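Local coordinates for protein alpha-glucosidase (Bacteroides thetaiotaomicron, PDB 5XFM) that hydrolyses terminal glycosidic bonds as a calcium-binding family 97 glycoside hydrolase, acting as a bifunctional beta-L-arabinopyranosidase and alpha-galactosidase, at residues D306-Q314 with D332-R343. The protein carries 1 engineered substitution. Residues are numbered along the deposited sequence; the frame is centred on the assembly and turned at random.
Sequences DGSINYDDQ and DNWWDTRIGHQR
Ile309 meets the start of 332-343, CD1 lying 4.1 Å from Asp332 CB. Asp332 OD1 accepts from Asn333 N within the type II turn Asp332-Trp335, while OD2 is bonded to Trp299. The carbonyl of Asn333 faces the Ile309 side chain, O to CG1 3.2 Å. Trp334 turns its indole edge to Asp306, whose carboxylate plane stands 87° to the ring; the NE1 to OD2 bond is weak (3.2 Å, 135° at the hydrogen), and OD1 is held by Trp301. Ile309 CG2, anti to the backbone N, packs on the CB atoms of Trp334 and Trp335. Arg338, extended from CG to NE, lays its guanidinium over the face of Trp334; a water links its NH2 to Asp306 OD2. Ile339 CD1 presses on the backbone of Asn310, 3.6 Å from its C, and on Gln314 CG. Arg343 stacks flat on the Tyr311 ring, planes 8° apart and CZ 3.6 Å from the centroid, a cation-pi contact. Tyr311 OH is hydrogen-bonded to Ser346 OG, which also bonds Arg343 O. A leucine in place of Tyr311 would probably leave the guanidinium without its flat ring and free to turn, and lose the hydroxyl bond to Ser346. The arrangement is typical of a TIM-type barrel: the segments follow neighbouring parallel strands 295-299 and 328-331 and join the loops and helix starts beyond their C-terminal ends.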
# COMPACT_ATOMS: atom_id res chain seq x y z
N ASP A 306 7.05 12.93 21.76
CA ASP A 306 5.96 13.59 22.49
C ASP A 306 6.38 14.92 23.11
O ASP A 306 5.56 15.82 23.30
CB ASP A 306 5.42 12.67 23.59
CG ASP A 306 4.51 11.57 23.06
OD1 ASP A 306 4.15 11.58 21.87
OD2 ASP A 306 4.14 10.68 23.86
N GLY A 307 7.66 15.05 23.42
CA GLY A 307 8.19 16.28 23.98
C GLY A 307 8.13 17.46 23.02
O GLY A 307 8.28 18.61 23.43
N SER A 308 7.90 17.17 21.74
CA SER A 308 7.84 18.21 20.73
C SER A 308 6.43 18.79 20.53
O SER A 308 6.25 19.79 19.84
CB SER A 308 8.36 17.67 19.40
OG SER A 308 7.56 16.58 18.97
N ILE A 309 5.44 18.16 21.16
CA ILE A 309 4.06 18.59 20.98
C ILE A 309 3.76 19.76 21.90
O ILE A 309 3.13 19.61 22.95
CB ILE A 309 3.07 17.44 21.22
CG1 ILE A 309 3.48 16.25 20.37
CG2 ILE A 309 1.66 17.87 20.88
CD1 ILE A 309 3.42 16.53 18.88
N ASN A 310 4.24 20.93 21.49
CA ASN A 310 4.00 22.19 22.18
C ASN A 310 4.11 23.32 21.17
O ASN A 310 4.64 23.13 20.08
CB ASN A 310 4.98 22.40 23.34
CG ASN A 310 6.43 22.33 22.89
OD1 ASN A 310 6.96 23.30 22.34
ND2 ASN A 310 7.07 21.19 23.11
N TYR A 311 3.62 24.50 21.54
CA TYR A 311 3.54 25.63 20.61
C TYR A 311 4.88 25.99 19.97
O TYR A 311 4.97 26.12 18.75
CB TYR A 311 2.96 26.86 21.33
CG TYR A 311 2.54 27.98 20.40
CD1 TYR A 311 3.46 28.91 19.94
CD2 TYR A 311 1.23 28.08 19.96
CE1 TYR A 311 3.08 29.93 19.09
CE2 TYR A 311 0.84 29.10 19.10
CZ TYR A 311 1.78 30.02 18.67
OH TYR A 311 1.40 31.03 17.82
N ASP A 312 5.92 26.13 20.77
CA ASP A 312 7.20 26.67 20.29
C ASP A 312 7.94 25.72 19.35
O ASP A 312 8.53 26.15 18.36
CB ASP A 312 8.10 27.03 21.48
CG ASP A 312 7.59 28.22 22.27
OD1 ASP A 312 6.73 28.97 21.75
OD2 ASP A 312 8.04 28.40 23.42
N ASP A 313 7.92 24.43 19.67
CA ASP A 313 8.54 23.43 18.80
C ASP A 313 7.81 23.33 17.47
O ASP A 313 8.42 23.14 16.42
CB ASP A 313 8.57 22.07 19.49
CG ASP A 313 9.60 22.00 20.60
OD1 ASP A 313 10.63 22.70 20.51
OD2 ASP A 313 9.38 21.26 21.58
N GLN A 314 6.49 23.49 17.52
CA GLN A 314 5.70 23.47 16.29
C GLN A 314 6.00 24.72 15.48
O GLN A 314 6.01 24.68 14.26
CB GLN A 314 4.21 23.37 16.60
CG GLN A 314 3.79 22.02 17.22
CD GLN A 314 4.41 20.83 16.52
OE1 GLN A 314 4.27 20.67 15.31
NE2 GLN A 314 5.06 19.96 17.29
N ASP A 332 1.38 16.20 15.51
CA ASP A 332 1.02 14.82 15.84
C ASP A 332 0.20 14.73 17.13
O ASP A 332 -0.35 15.74 17.58
CB ASP A 332 2.28 13.96 15.93
CG ASP A 332 2.08 12.55 15.37
OD1 ASP A 332 1.45 11.69 16.03
OD2 ASP A 332 2.56 12.30 14.25
N ASN A 333 0.13 13.54 17.72
CA ASN A 333 -0.71 13.29 18.90
C ASN A 333 -0.44 14.21 20.10
O ASN A 333 0.63 14.79 20.21
CB ASN A 333 -0.55 11.83 19.35
CG ASN A 333 0.90 11.47 19.66
OD1 ASN A 333 1.75 12.33 19.84
ND2 ASN A 333 1.16 10.18 19.74
N TRP A 334 -1.45 14.31 20.98
CA TRP A 334 -1.49 15.13 22.20
C TRP A 334 -1.75 16.63 21.99
O TRP A 334 -1.84 17.37 22.98
CB TRP A 334 -0.20 15.00 23.03
CG TRP A 334 0.09 13.63 23.54
CD1 TRP A 334 1.13 12.83 23.17
CD2 TRP A 334 -0.68 12.88 24.49
NE1 TRP A 334 1.07 11.63 23.84
CE2 TRP A 334 -0.03 11.64 24.65
CE3 TRP A 334 -1.84 13.14 25.21
CZ2 TRP A 334 -0.51 10.66 25.52
CZ3 TRP A 334 -2.32 12.16 26.07
CH2 TRP A 334 -1.66 10.94 26.21
N TRP A 335 -1.86 17.09 20.75
CA TRP A 335 -1.93 18.54 20.52
C TRP A 335 -3.17 19.21 21.12
O TRP A 335 -3.11 20.37 21.54
CB TRP A 335 -1.86 18.86 19.02
CG TRP A 335 -3.04 18.43 18.20
CD1 TRP A 335 -3.15 17.31 17.42
CD2 TRP A 335 -4.29 19.14 18.04
NE1 TRP A 335 -4.37 17.27 16.81
CE2 TRP A 335 -5.09 18.38 17.17
CE3 TRP A 335 -4.80 20.34 18.55
CZ2 TRP A 335 -6.38 18.77 16.81
CZ3 TRP A 335 -6.07 20.72 18.20
CH2 TRP A 335 -6.85 19.94 17.33
N ASP A 336 -4.28 18.48 21.18
CA ASP A 336 -5.51 19.09 21.67
C ASP A 336 -5.45 19.38 23.15
O ASP A 336 -6.16 20.25 23.65
CB ASP A 336 -6.71 18.17 21.39
CG ASP A 336 -6.64 16.90 22.21
OD1 ASP A 336 -5.59 16.23 22.16
OD2 ASP A 336 -7.62 16.59 22.92
N THR A 337 -4.59 18.65 23.85
CA THR A 337 -4.49 18.77 25.30
C THR A 337 -3.25 19.56 25.75
O THR A 337 -3.24 20.13 26.85
CB THR A 337 -4.51 17.37 25.94
OG1 THR A 337 -5.00 17.46 27.28
CG2 THR A 337 -3.14 16.73 25.93
N ARG A 338 -2.20 19.58 24.93
CA ARG A 338 -0.95 20.24 25.29
C ARG A 338 -0.74 21.57 24.56
O ARG A 338 0.15 22.34 24.91
CB ARG A 338 0.23 19.30 25.03
CG ARG A 338 0.20 18.07 25.91
CD ARG A 338 1.33 17.11 25.62
NE ARG A 338 1.11 15.84 26.32
CZ ARG A 338 1.99 14.85 26.37
NH1 ARG A 338 3.16 14.96 25.76
NH2 ARG A 338 1.69 13.73 27.03
N ILE A 339 -1.55 21.83 23.54
CA ILE A 339 -1.55 23.11 22.84
C ILE A 339 -2.95 23.73 22.82
O ILE A 339 -3.12 24.92 23.11
CB ILE A 339 -1.04 22.97 21.39
CG1 ILE A 339 0.42 22.50 21.39
CG2 ILE A 339 -1.15 24.29 20.65
CD1 ILE A 339 0.92 22.00 20.05
N GLY A 340 -3.94 22.92 22.47
CA GLY A 340 -5.33 23.34 22.52
C GLY A 340 -5.87 23.84 21.20
O GLY A 340 -5.12 24.32 20.35
N HIS A 341 -7.19 23.74 21.04
CA HIS A 341 -7.88 24.16 19.83
C HIS A 341 -7.73 25.66 19.61
O HIS A 341 -7.65 26.12 18.47
CB HIS A 341 -9.37 23.81 19.89
CG HIS A 341 -9.68 22.37 19.58
ND1 HIS A 341 -9.36 21.34 20.44
CD2 HIS A 341 -10.29 21.80 18.52
CE1 HIS A 341 -9.75 20.19 19.91
NE2 HIS A 341 -10.31 20.44 18.75
N GLN A 342 -7.70 26.42 20.71
CA GLN A 342 -7.70 27.88 20.64
C GLN A 342 -6.40 28.45 20.07
O GLN A 342 -6.43 29.30 19.19
CB GLN A 342 -7.91 28.46 22.03
CG GLN A 342 -9.28 28.23 22.62
CD GLN A 342 -9.20 27.76 24.05
OE1 GLN A 342 -8.15 27.29 24.50
NE2 GLN A 342 -10.30 27.87 24.77
N ARG A 343 -5.27 27.96 20.56
CA ARG A 343 -3.97 28.44 20.10
C ARG A 343 -3.61 27.86 18.74
O ARG A 343 -2.74 28.39 18.03
CB ARG A 343 -2.85 28.13 21.10
CG ARG A 343 -3.03 28.77 22.46
CD ARG A 343 -1.69 28.86 23.15
NE ARG A 343 -0.83 29.78 22.40
CZ ARG A 343 0.48 29.90 22.57
NH1 ARG A 343 1.12 29.13 23.45
NH2 ARG A 343 1.16 30.78 21.84
O HOH W 1 3.34 11.68 26.51
O HOH W 2 1.51 24.51 24.22